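Local coordinates for protein putative cathepsin d (Ixodes ricinus, PDB 5N7Q) that probably cleaves proteins as an aspartic endopeptidase of the pepsin-like A1 family, here held in complex with the inhibitor pepstatin A, at residues V17-I22 against A119-I124; I24-Q29 against K90-I95; N41-S46 against G106-V111; E69-N74 against G86-D91; G102-E107 against D135-V140. All coordinates share one frame; numbering follows the deposited sequence. Where two conformers were deposited one is given.

Overall arrangement
The five contacts show how one pepsin-like lobe changes its chemistry with place in the fold. Contact 3 and contact 5 are buried, and both use strand 103-112, the first through a parallel backbone ladder and the second through a glutamine amide and apolar packing. Contact 2 and contact 4 both draw on strand 82-95, sharing Lys90 and Asp91, and are partly buried; charged side chains matter more there, as an arginine gripping a carbonyl in contact 2 and, in contact 4, as a salt bridge within 69-74 and a water-linked glutamate and lysine. Contact 1, partly buried too, has no hydrogen bond between its segments, only aromatic and aliphatic packing, and lies nearest the chain's centre.

Contact 1 of 5, residues V17-I22 against A119-I124. Unlike the reference sequence in segment 17-22: Val17 (reference Glu).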
# COMPACT_ATOMS: atom_id res chain seq x y z
N VAL A 17 -1.08 8.76 -1.88
CA VAL A 17 -1.03 8.07 -0.59
C VAL A 17 -2.39 8.12 0.09
O VAL A 17 -3.14 9.10 -0.04
CB VAL A 17 0.06 8.65 0.35
CG1 VAL A 17 1.47 8.44 -0.18
CG2 VAL A 17 -0.14 10.13 0.58
N TYR A 18 -2.65 7.09 0.88
CA TYR A 18 -3.86 6.93 1.66
C TYR A 18 -3.45 6.70 3.10
O TYR A 18 -2.47 6.00 3.37
CB TYR A 18 -4.70 5.77 1.12
CG TYR A 18 -5.18 5.95 -0.30
CD1 TYR A 18 -4.32 5.73 -1.38
CD2 TYR A 18 -6.49 6.31 -0.56
CE1 TYR A 18 -4.78 5.92 -2.68
CE2 TYR A 18 -6.94 6.48 -1.86
CZ TYR A 18 -6.08 6.27 -2.90
OH TYR A 18 -6.51 6.44 -4.19
N TYR A 19 -4.15 7.33 4.03
CA TYR A 19 -3.79 7.20 5.44
C TYR A 19 -5.00 7.38 6.32
O TYR A 19 -6.00 8.00 5.93
CB TYR A 19 -2.70 8.20 5.82
CG TYR A 19 -2.97 9.59 5.33
CD1 TYR A 19 -2.61 9.95 4.03
CD2 TYR A 19 -3.54 10.57 6.16
CE1 TYR A 19 -2.84 11.21 3.54
CE2 TYR A 19 -3.75 11.86 5.67
CZ TYR A 19 -3.41 12.15 4.36
OH TYR A 19 -3.57 13.39 3.78
N GLY A 20 -4.92 6.79 7.51
CA GLY A 20 -6.06 6.81 8.43
C GLY A 20 -5.64 6.94 9.89
O GLY A 20 -4.47 6.76 10.24
N PRO A 21 -6.60 7.26 10.74
CA PRO A 21 -6.32 7.45 12.15
C PRO A 21 -6.12 6.18 12.98
O PRO A 21 -6.79 5.17 12.77
CB PRO A 21 -7.56 8.19 12.63
CG PRO A 21 -8.64 7.63 11.77
CD PRO A 21 -8.01 7.54 10.42
N ILE A 22 -5.19 6.28 13.93
CA ILE A 22 -5.04 5.26 14.98
C ILE A 22 -4.76 6.01 16.26
O ILE A 22 -4.43 7.18 16.22
CB ILE A 22 -3.93 4.21 14.71
CG1 ILE A 22 -2.51 4.81 14.72
CG2 ILE A 22 -4.20 3.46 13.40
CD1 ILE A 22 -1.37 3.79 14.68
N ALA A 119 5.40 13.92 4.56
CA ALA A 119 4.12 13.22 4.48
C ALA A 119 3.08 13.84 5.42
O ALA A 119 3.44 14.42 6.45
CB ALA A 119 4.29 11.74 4.81
N PRO A 120 1.80 13.70 5.06
CA PRO A 120 0.69 14.12 5.91
C PRO A 120 0.45 13.12 7.04
O PRO A 120 -0.24 13.43 8.03
CB PRO A 120 -0.50 14.13 4.94
CG PRO A 120 -0.17 13.09 3.95
CD PRO A 120 1.31 13.17 3.76
N PHE A 121 1.00 11.93 6.89
CA PHE A 121 0.90 10.89 7.91
C PHE A 121 2.15 10.91 8.80
O PHE A 121 3.20 11.43 8.41
CB PHE A 121 0.68 9.52 7.28
CG PHE A 121 1.66 9.18 6.19
CD1 PHE A 121 2.90 8.67 6.49
CD2 PHE A 121 1.34 9.40 4.84
CE1 PHE A 121 3.82 8.34 5.51
CE2 PHE A 121 2.26 9.09 3.84
CZ PHE A 121 3.50 8.55 4.18
N ASP A 122 1.98 10.33 9.98
CA ASP A 122 3.06 10.27 10.99
C ASP A 122 3.88 9.02 10.89
O ASP A 122 5.03 9.03 11.30
CB ASP A 122 2.46 10.37 12.38
CG ASP A 122 1.56 11.59 12.52
OD1 ASP A 122 2.03 12.72 12.25
OD2 ASP A 122 0.35 11.42 12.77
N GLY A 123 3.32 7.95 10.36
CA GLY A 123 4.05 6.70 10.30
C GLY A 123 3.36 5.69 9.44
O GLY A 123 2.46 6.01 8.66
N ILE A 124 3.81 4.44 9.58
CA ILE A 124 3.36 3.36 8.71
C ILE A 124 2.87 2.22 9.59
O ILE A 124 3.48 1.93 10.60
CB ILE A 124 4.49 2.85 7.80
CG1 ILE A 124 4.99 4.00 6.90
CG2 ILE A 124 4.03 1.61 7.00
CD1 ILE A 124 6.17 3.68 6.01
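Tyr19 and Phe121 meet through their CB atoms, 3.9 Å apart, and this contact is apolar throughout, with no hydrogen bond between residues 17-22 and 119-124. Tyr19 CD1 lies at the edge of the Phe121 ring, near its plane, and the two side chains run roughly perpendicular. In both residues the first torsion places CG between the backbone N and the carbonyl carbon (chi1 47° in Tyr19, 51° in Phe121), a rotamer that brings the two rings into the space between the segments. Farther out along the tyrosine ring, Pro120 packs against CE1, CZ and OH: Pro120 CG comes within 3.3 Å of Tyr19 CE1, while Pro120 CB is 3.4 Å from Tyr19 OH. The aliphatic part is lighter. Val17 CB stands 4.1 Å from Phe121 CE2, and both methyl groups lie about as far from that same ring atom; Val17 also packs on an apolar side chain of the bound peptide. Within its own segment Phe121 carries Ala119 CB over the centre of one ring face. Strand 6-13 borders the contact, where Val11 touches Tyr19 and Leu13 touches Pro120, and strand 29-36 bonds to the backbones of both segments.

Contact 2 of 5, residues I24-Q29 against K90-I95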
# COMPACT_ATOMS: atom_id res chain seq x y z
N ILE A 24 -2.54 5.34 20.11
CA ILE A 24 -1.64 4.53 20.91
C ILE A 24 -1.73 5.02 22.35
O ILE A 24 -1.74 6.22 22.59
CB ILE A 24 -0.17 4.67 20.43
CG1 ILE A 24 -0.01 4.40 18.92
CG2 ILE A 24 0.76 3.81 21.27
CD1 ILE A 24 -0.17 2.96 18.45
N GLY A 25 -1.76 4.09 23.29
CA GLY A 25 -1.49 4.44 24.71
C GLY A 25 -2.74 4.79 25.46
O GLY A 25 -3.85 4.82 24.92
N THR A 26 -2.53 5.04 26.76
CA THR A 26 -3.62 5.28 27.71
C THR A 26 -3.23 6.50 28.55
O THR A 26 -2.28 6.43 29.30
CB THR A 26 -3.82 4.06 28.63
OG1 THR A 26 -3.95 2.88 27.81
CG2 THR A 26 -5.04 4.23 29.48
N PRO A 27 -3.92 7.63 28.42
CA PRO A 27 -5.03 7.84 27.49
C PRO A 27 -4.55 7.87 26.03
O PRO A 27 -3.35 7.93 25.78
CB PRO A 27 -5.57 9.22 27.90
CG PRO A 27 -4.43 9.90 28.53
CD PRO A 27 -3.63 8.84 29.22
N PRO A 28 -5.50 7.84 25.08
CA PRO A 28 -5.11 7.75 23.66
C PRO A 28 -4.29 8.93 23.15
O PRO A 28 -4.62 10.09 23.43
CB PRO A 28 -6.46 7.67 22.93
CG PRO A 28 -7.39 7.09 23.95
CD PRO A 28 -6.95 7.70 25.24
N GLN A 29 -3.22 8.62 22.44
CA GLN A 29 -2.46 9.58 21.65
C GLN A 29 -2.75 9.30 20.19
O GLN A 29 -2.60 8.18 19.73
CB GLN A 29 -0.98 9.45 21.91
CG GLN A 29 -0.61 9.71 23.38
CD GLN A 29 0.86 9.47 23.66
OE1 GLN A 29 1.73 9.83 22.86
NE2 GLN A 29 1.14 8.88 24.82
N LYS A 90 6.19 -0.94 23.42
CA LYS A 90 4.94 -1.69 23.33
C LYS A 90 3.84 -0.93 24.03
O LYS A 90 4.06 -0.35 25.10
CB LYS A 90 5.17 -3.06 23.98
CG LYS A 90 4.04 -4.09 23.93
CD LYS A 90 4.58 -5.53 24.12
CE LYS A 90 5.35 -5.72 25.43
NZ LYS A 90 5.67 -7.16 25.72
N ASP A 91 2.64 -0.90 23.45
CA ASP A 91 1.53 -0.18 24.06
C ASP A 91 0.23 -0.67 23.42
O ASP A 91 0.26 -1.48 22.47
CB ASP A 91 1.70 1.35 23.91
CG ASP A 91 1.11 2.13 25.07
OD1 ASP A 91 0.14 1.62 25.68
OD2 ASP A 91 1.57 3.25 25.35
N VAL A 92 -0.88 -0.21 23.95
CA VAL A 92 -2.19 -0.42 23.35
C VAL A 92 -2.28 0.34 22.03
O VAL A 92 -1.88 1.49 21.97
CB VAL A 92 -3.30 0.09 24.31
CG1 VAL A 92 -4.67 0.05 23.64
CG2 VAL A 92 -3.32 -0.72 25.60
N CYS A 93 -2.83 -0.30 20.99
CA CYS A 93 -3.06 0.32 19.67
C CYS A 93 -4.55 0.18 19.34
O CYS A 93 -5.11 -0.92 19.48
CB CYS A 93 -2.25 -0.40 18.59
SG CYS A 93 -2.51 0.21 16.89
N ARG A 94 -5.19 1.29 18.99
CA ARG A 94 -6.61 1.29 18.67
C ARG A 94 -6.86 1.65 17.22
O ARG A 94 -6.34 2.64 16.71
CB ARG A 94 -7.37 2.30 19.55
CG ARG A 94 -7.24 2.00 21.02
CD ARG A 94 -8.03 2.97 21.85
NE ARG A 94 -7.64 2.90 23.25
CZ ARG A 94 -6.50 3.38 23.74
NH1 ARG A 94 -5.59 3.99 22.96
NH2 ARG A 94 -6.27 3.27 25.05
N ILE A 95 -7.71 0.83 16.60
CA ILE A 95 -8.24 1.04 15.26
C ILE A 95 -9.76 0.94 15.37
O ILE A 95 -10.30 -0.10 15.75
CB ILE A 95 -7.76 -0.04 14.28
CG1 ILE A 95 -6.24 0.03 14.12
CG2 ILE A 95 -8.50 0.09 12.95
CD1 ILE A 95 -5.65 -1.14 13.35
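Gly25 O is gripped by two nitrogens of Arg94: Arg94 NH1 lies 2.7 Å from Gly25 O, and Arg94 NH2 lies 2.9 Å from Gly25 O. The guanidinium reaches it end-on, and the oxygen lies close to the guanidinium plane; NH1 approaches in the plane of the carbonyl, whereas NH2 stands well above it. An extended chain from CG to NE carries the group there. Pro28 CG lies over one face, 3.7 Å from Arg94 NH1, and in the conformer given Val92 CG1 lies over the opposite face. Arg94 NH1 also bonds Ser23 OG. Next to this grip the backbone makes one bond, Gly25 N to Val92 O at 2.9 Å, beside the antiparallel non-hydrogen-bonded pair Ile24 and Cys93. Ile24 CD1 packs on Cys93 SG at 3.9 Å, and Ile24 CG2 meets Asp91 CB at 3.7 Å. The carboxylate of Asp91 sits against Gly25, with Asp91 OD2 3.3 Å from Gly25 CA, while its oxygens bond Thr67, Ser65 and Tyr60. A turn containing a cis peptide before Pro27 is thus tied to strand 82-95 through both polar groups of Gly25, whose carbonyl is probably polarised by its two cationic donors.

Contact 3 of 5, residues N41-S46 against G106-V111; sequences NLWLPS and GEALVV
Strands 42-45 and 106-108 run parallel, their axes 31° apart, and four backbone bonds alternate between them: Gly106 N to Leu42 O, Leu44 N to Gly106 O, Ala108 N to Leu44 O and Ser46 N to Ala108 O. The Trp43-Gly106 pair is close, with 4.2 Å between their CA atoms; Trp43 CB lies 3.9 Å from Gly106 CA, where a side chain would be tight. Beyond it Ala108 CB meets the indole obliquely, 3.8 Å from Trp43 CE3, while Val111 CG2 approaches Trp43 CZ3 at 4.4 Å. A chi1 of 63°, with Trp43 CG between the backbone N and the carbonyl carbon, lays the indole toward these two residues; its NE1 bonds Tyr79 OH. In pepsin-like proteases this tyrosine belongs to the flap, the hairpin that closes over the cleft, so Trp43 NE1 links the strand to the flap through Tyr79. After Ala108 the strand is interrupted by a classic beta bulge, where Leu109 and Val110 both face Glu85. Ser46 OG donates to Glu107 OE1, 2.7 Å away, on the anti side of the carboxylate, and accepts from Lys48 N. The other oxygen, Glu107 OE2, is hydrogen-bonded to Ser89 OG. Leu109 CD2 rests on Ser46 CB at 3.9 Å.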
# COMPACT_ATOMS: atom_id res chain seq x y z
N ASN A 41 5.72 -3.76 9.85
CA ASN A 41 6.02 -3.04 11.10
C ASN A 41 5.12 -1.83 11.28
O ASN A 41 4.75 -1.16 10.29
CB ASN A 41 7.47 -2.58 11.12
CG ASN A 41 8.43 -3.74 11.28
OD1 ASN A 41 8.75 -4.40 10.31
ND2 ASN A 41 8.85 -4.01 12.52
N LEU A 42 4.81 -1.52 12.54
CA LEU A 42 4.19 -0.26 12.93
C LEU A 42 5.27 0.66 13.49
O LEU A 42 6.06 0.25 14.35
CB LEU A 42 3.14 -0.49 14.01
CG LEU A 42 2.48 0.74 14.65
CD1 LEU A 42 1.75 1.66 13.70
CD2 LEU A 42 1.55 0.20 15.72
N TRP A 43 5.31 1.91 13.03
CA TRP A 43 6.18 2.90 13.69
C TRP A 43 5.57 4.29 13.62
O TRP A 43 4.75 4.59 12.77
CB TRP A 43 7.60 2.91 13.11
CG TRP A 43 7.70 3.30 11.67
CD1 TRP A 43 7.72 2.44 10.57
CD2 TRP A 43 7.75 4.62 11.13
NE1 TRP A 43 7.78 3.16 9.42
CE2 TRP A 43 7.76 4.50 9.72
CE3 TRP A 43 7.72 5.90 11.70
CZ2 TRP A 43 7.83 5.61 8.88
CZ3 TRP A 43 7.79 7.01 10.85
CH2 TRP A 43 7.83 6.84 9.46
N LEU A 44 5.99 5.11 14.58
CA LEU A 44 5.54 6.50 14.77
C LEU A 44 6.72 7.34 15.21
O LEU A 44 7.68 6.79 15.79
CB LEU A 44 4.44 6.57 15.82
CG LEU A 44 3.11 5.89 15.45
CD1 LEU A 44 2.26 5.73 16.67
CD2 LEU A 44 2.41 6.62 14.30
N PRO A 45 6.67 8.67 14.98
CA PRO A 45 7.76 9.52 15.49
C PRO A 45 7.79 9.54 17.02
O PRO A 45 6.76 9.58 17.64
CB PRO A 45 7.37 10.92 14.96
CG PRO A 45 6.36 10.66 13.86
CD PRO A 45 5.61 9.47 14.36
N SER A 46 8.99 9.50 17.60
CA SER A 46 9.14 9.49 19.07
C SER A 46 9.14 10.91 19.66
O SER A 46 9.72 11.81 19.08
CB SER A 46 10.49 8.88 19.40
OG SER A 46 10.63 8.69 20.78
N GLY A 106 7.61 0.79 16.63
CA GLY A 106 8.88 1.49 16.55
C GLY A 106 8.71 2.96 16.92
O GLY A 106 7.81 3.63 16.40
N GLU A 107 9.57 3.45 17.81
CA GLU A 107 9.67 4.88 18.09
C GLU A 107 10.78 5.40 17.20
O GLU A 107 11.97 5.15 17.44
CB GLU A 107 10.01 5.14 19.55
CG GLU A 107 8.98 4.64 20.55
CD GLU A 107 9.02 5.42 21.86
OE1 GLU A 107 9.19 6.65 21.81
OE2 GLU A 107 8.82 4.80 22.92
N ALA A 108 10.40 6.15 16.18
CA ALA A 108 11.35 6.64 15.18
C ALA A 108 12.15 7.84 15.67
O ALA A 108 11.58 8.79 16.20
CB ALA A 108 10.58 6.99 13.92
N LEU A 109 13.46 7.74 15.54
CA LEU A 109 14.40 8.84 15.80
C LEU A 109 15.01 9.44 14.55
O LEU A 109 15.30 10.64 14.55
CB LEU A 109 15.52 8.36 16.74
CG LEU A 109 15.10 7.76 18.07
CD1 LEU A 109 16.32 7.28 18.84
CD2 LEU A 109 14.32 8.76 18.90
N VAL A 110 15.25 8.62 13.53
CA VAL A 110 15.86 9.10 12.29
C VAL A 110 15.01 8.59 11.13
O VAL A 110 14.76 7.41 11.00
CB VAL A 110 17.33 8.65 12.18
CG1 VAL A 110 17.96 9.10 10.86
CG2 VAL A 110 18.14 9.23 13.34
N VAL A 111 14.64 9.53 10.25
CA VAL A 111 13.80 9.22 9.10
C VAL A 111 14.49 9.83 7.90
O VAL A 111 15.02 10.95 7.96
CB VAL A 111 12.36 9.76 9.29
CG1 VAL A 111 11.52 9.58 8.02
CG2 VAL A 111 11.68 9.05 10.46

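Contact 4 of 5, residues E69-N74 against G86-D91; sequences EADGRN and GFISKD
Asp71 and Ile88 run alongside each other in the same direction, with Asp71 CG 3.8 Å from Ile88 CG2. Asp71 has CG opposite its backbone nitrogen (chi1 179°), which turns the carboxylate back to Arg73 in a side-on salt bridge: NE reaches OD1 through the syn lone pair, and Arg73 NH2 reaches Asp71 OD2 at 2.8 Å, this second arm tilted from the carboxylate plane. The anti lone pair of OD1 takes Arg73 N, making an Asx turn round Gly72. Ile88 CG2 lies obliquely to the Arg73 guanidinium. At the other end Glu69 OE2 packs 3.7 Å from Lys90 CE. The lysine chain bends at chi3 (57°), leaving NZ 4.4 Å from Glu69 OE1; a water bridges the gap. A second water joins Asp71 N to Ser89 OG, which also bonds Glu107. Strands 69-79 and 82-95 form the hairpin that carries the flap in pepsin-like proteases, and these residues lie in its arms, away from the annotated sites. Backbone bonds join Glu69 with Lys90 in both directions, Gly72 N with Ile88 O and Ile88 N with Arg73 O. Three bonds fix the Asp71 carboxylate and would probably favour its ionised form, while Glu69-Lys90 is probably a weaker, solvent-mediated attraction.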
# COMPACT_ATOMS: atom_id res chain seq x y z
N GLU A 69 4.98 -0.23 27.79
CA GLU A 69 6.01 -1.13 28.28
C GLU A 69 7.24 -0.95 27.44
O GLU A 69 7.18 -0.95 26.20
CB GLU A 69 5.54 -2.59 28.21
CG GLU A 69 4.33 -2.91 29.06
CD GLU A 69 3.84 -4.31 28.78
OE1 GLU A 69 4.37 -5.24 29.41
OE2 GLU A 69 2.97 -4.47 27.90
N ALA A 70 8.38 -0.80 28.09
CA ALA A 70 9.66 -0.65 27.41
C ALA A 70 10.08 -1.92 26.69
O ALA A 70 9.71 -3.04 27.09
CB ALA A 70 10.72 -0.26 28.43
N ASP A 71 10.86 -1.75 25.64
CA ASP A 71 11.56 -2.85 24.99
C ASP A 71 12.96 -2.35 24.73
O ASP A 71 13.92 -2.81 25.37
CB ASP A 71 10.80 -3.30 23.73
CG ASP A 71 11.50 -4.43 22.99
OD1 ASP A 71 12.68 -4.32 22.60
OD2 ASP A 71 10.83 -5.47 22.78
N GLY A 72 13.12 -1.40 23.82
CA GLY A 72 14.41 -0.77 23.63
C GLY A 72 15.33 -1.37 22.59
O GLY A 72 16.37 -0.79 22.32
N ARG A 73 14.93 -2.46 21.94
CA ARG A 73 15.74 -2.95 20.83
C ARG A 73 15.80 -1.93 19.71
O ARG A 73 14.80 -1.32 19.39
CB ARG A 73 15.18 -4.23 20.24
CG ARG A 73 15.44 -5.47 21.09
CD ARG A 73 14.71 -6.67 20.53
NE ARG A 73 13.28 -6.53 20.72
CZ ARG A 73 12.32 -7.21 20.09
NH1 ARG A 73 12.62 -8.11 19.16
NH2 ARG A 73 11.06 -6.97 20.39
N ASN A 74 16.97 -1.76 19.12
CA ASN A 74 17.08 -0.97 17.91
C ASN A 74 16.28 -1.60 16.77
O ASN A 74 16.16 -2.82 16.65
CB ASN A 74 18.55 -0.85 17.48
CG ASN A 74 18.77 0.25 16.45
OD1 ASN A 74 18.69 1.43 16.78
ND2 ASN A 74 19.05 -0.13 15.22
N GLY A 86 15.04 3.59 14.92
CA GLY A 86 14.77 4.04 16.28
C GLY A 86 14.82 2.85 17.22
O GLY A 86 15.60 1.92 16.98
N PHE A 87 13.92 2.81 18.20
CA PHE A 87 13.85 1.70 19.15
C PHE A 87 12.42 1.23 19.34
O PHE A 87 11.47 2.01 19.16
CB PHE A 87 14.47 2.10 20.51
CG PHE A 87 13.77 3.25 21.17
CD1 PHE A 87 14.12 4.57 20.87
CD2 PHE A 87 12.75 3.04 22.08
CE1 PHE A 87 13.46 5.63 21.47
CE2 PHE A 87 12.09 4.10 22.68
CZ PHE A 87 12.44 5.39 22.38
N ILE A 88 12.28 -0.03 19.75
CA ILE A 88 10.97 -0.63 19.93
C ILE A 88 10.38 -0.30 21.31
O ILE A 88 11.11 -0.24 22.33
CB ILE A 88 11.05 -2.16 19.78
CG1 ILE A 88 11.56 -2.54 18.37
CG2 ILE A 88 9.70 -2.82 20.05
CD1 ILE A 88 10.61 -2.19 17.25
N SER A 89 9.06 -0.08 21.34
CA SER A 89 8.27 0.01 22.59
C SER A 89 7.00 -0.80 22.38
O SER A 89 6.78 -1.34 21.29
CB SER A 89 7.94 1.47 22.92
OG SER A 89 9.15 2.18 23.22
N LYS A 90 6.19 -0.94 23.42
CA LYS A 90 4.94 -1.69 23.33
C LYS A 90 3.84 -0.93 24.03
O LYS A 90 4.06 -0.35 25.10
CB LYS A 90 5.17 -3.06 23.98
CG LYS A 90 4.04 -4.09 23.93
CD LYS A 90 4.58 -5.53 24.12
CE LYS A 90 5.35 -5.72 25.43
NZ LYS A 90 5.67 -7.16 25.72
N ASP A 91 2.64 -0.90 23.45
CA ASP A 91 1.53 -0.18 24.06
C ASP A 91 0.23 -0.67 23.42
O ASP A 91 0.26 -1.48 22.47
CB ASP A 91 1.70 1.35 23.91
CG ASP A 91 1.11 2.13 25.07
OD1 ASP A 91 0.14 1.62 25.68
OD2 ASP A 91 1.57 3.25 25.35
O HOH W 1 4.31 -7.74 28.66
O HOH W 2 11.20 1.12 24.87

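Contact 5 of 5, residues G102-E107 against D135-V140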
# COMPACT_ATOMS: atom_id res chain seq x y z
N GLY A 102 -0.85 -4.75 24.00
CA GLY A 102 0.52 -5.25 23.90
C GLY A 102 1.09 -5.22 22.49
O GLY A 102 1.70 -6.20 22.05
N GLN A 103 0.91 -4.10 21.81
CA GLN A 103 1.32 -3.97 20.42
C GLN A 103 2.72 -3.34 20.30
O GLN A 103 2.91 -2.18 20.67
CB GLN A 103 0.31 -3.13 19.62
CG GLN A 103 0.70 -2.90 18.16
CD GLN A 103 0.86 -4.21 17.40
OE1 GLN A 103 -0.02 -5.06 17.49
NE2 GLN A 103 1.99 -4.39 16.72
N PRO A 104 3.69 -4.10 19.78
CA PRO A 104 4.98 -3.48 19.56
C PRO A 104 4.92 -2.42 18.47
O PRO A 104 4.24 -2.60 17.47
CB PRO A 104 5.89 -4.63 19.13
CG PRO A 104 5.22 -5.84 19.57
CD PRO A 104 3.75 -5.54 19.51
N LEU A 105 5.59 -1.32 18.71
CA LEU A 105 5.75 -0.25 17.73
C LEU A 105 7.17 0.27 17.76
O LEU A 105 7.85 0.26 18.81
CB LEU A 105 4.78 0.92 17.98
CG LEU A 105 4.94 1.78 19.25
CD1 LEU A 105 4.52 3.23 19.06
CD2 LEU A 105 4.18 1.20 20.43
N GLY A 106 7.61 0.79 16.63
CA GLY A 106 8.88 1.49 16.55
C GLY A 106 8.71 2.96 16.92
O GLY A 106 7.81 3.63 16.40
N GLU A 107 9.57 3.45 17.81
CA GLU A 107 9.67 4.88 18.09
C GLU A 107 10.78 5.40 17.20
O GLU A 107 11.97 5.15 17.44
CB GLU A 107 10.01 5.14 19.55
CG GLU A 107 8.98 4.64 20.55
CD GLU A 107 9.02 5.42 21.86
OE1 GLU A 107 9.19 6.65 21.81
OE2 GLU A 107 8.82 4.80 22.92
N ASP A 135 12.85 -7.10 13.31
CA ASP A 135 12.95 -7.53 14.70
C ASP A 135 11.94 -8.61 15.13
O ASP A 135 11.86 -8.90 16.30
CB ASP A 135 12.87 -6.34 15.68
CG ASP A 135 14.08 -5.41 15.63
OD1 ASP A 135 15.04 -5.59 14.86
OD2 ASP A 135 14.07 -4.45 16.45
N GLY A 136 11.21 -9.21 14.19
CA GLY A 136 10.28 -10.28 14.52
C GLY A 136 9.11 -9.88 15.39
O GLY A 136 8.47 -10.71 16.00
N VAL A 137 8.84 -8.59 15.47
CA VAL A 137 7.76 -8.08 16.31
C VAL A 137 6.42 -8.35 15.66
O VAL A 137 6.29 -8.27 14.42
CB VAL A 137 7.92 -6.58 16.65
CG1 VAL A 137 9.08 -6.38 17.63
CG2 VAL A 137 8.11 -5.71 15.45
N VAL A 138 5.44 -8.69 16.49
CA VAL A 138 4.11 -9.10 16.01
C VAL A 138 3.40 -7.95 15.29
O VAL A 138 3.20 -6.87 15.87
CB VAL A 138 3.23 -9.70 17.13
CG1 VAL A 138 2.93 -8.72 18.24
CG2 VAL A 138 1.92 -10.24 16.54
N PRO A 139 2.98 -8.16 14.02
CA PRO A 139 2.21 -7.10 13.37
C PRO A 139 0.82 -6.90 13.94
O PRO A 139 0.26 -7.78 14.60
CB PRO A 139 2.11 -7.59 11.92
CG PRO A 139 3.24 -8.57 11.76
CD PRO A 139 3.29 -9.25 13.09
N VAL A 140 0.29 -5.72 13.71
CA VAL A 140 -1.00 -5.33 14.23
C VAL A 140 -2.08 -6.34 13.89
O VAL A 140 -2.80 -6.80 14.79
CB VAL A 140 -1.40 -3.92 13.77
CG1 VAL A 140 -2.82 -3.60 14.21
CG2 VAL A 140 -0.46 -2.89 14.36
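Gln103 reaches across to Val138 and Val140 by a side chain that is bent at chi2. From CB, with CG anti to the backbone nitrogen (chi1 178°), CG arrives 4.0 Å from Val140 CG2. CD then rests on that same methyl, Val140 CG2, at 3.6 Å. At the tip the two amide atoms part: OE1 lies 3.4 Å from Val140 CA and accepts from Asn143 ND2, while NE2 gives two bonds. One runs to Val138 O at 2.9 Å, almost in line with the carbonyl; the other returns to Pro104 O, 3.0 Å from NE2, within the same strand. Both oxygens are tilted 17° from the amide plane, and with OE1 also engaged the rotation of the amide is well fixed. Next to it Pro104 fits against the loop: its CD meets Val138 CG1 at 3.5 Å, and its CB meets Val137 CB at 3.8 Å. The loop leads through Pro139, the N-cap residue, into helix 140-146. Strand 82-95 flanks this joint, with Cys93 against Gln103 and Ile95 against Val140, and Leu42 of strand 42-45 packs on both Gln103 and Val140.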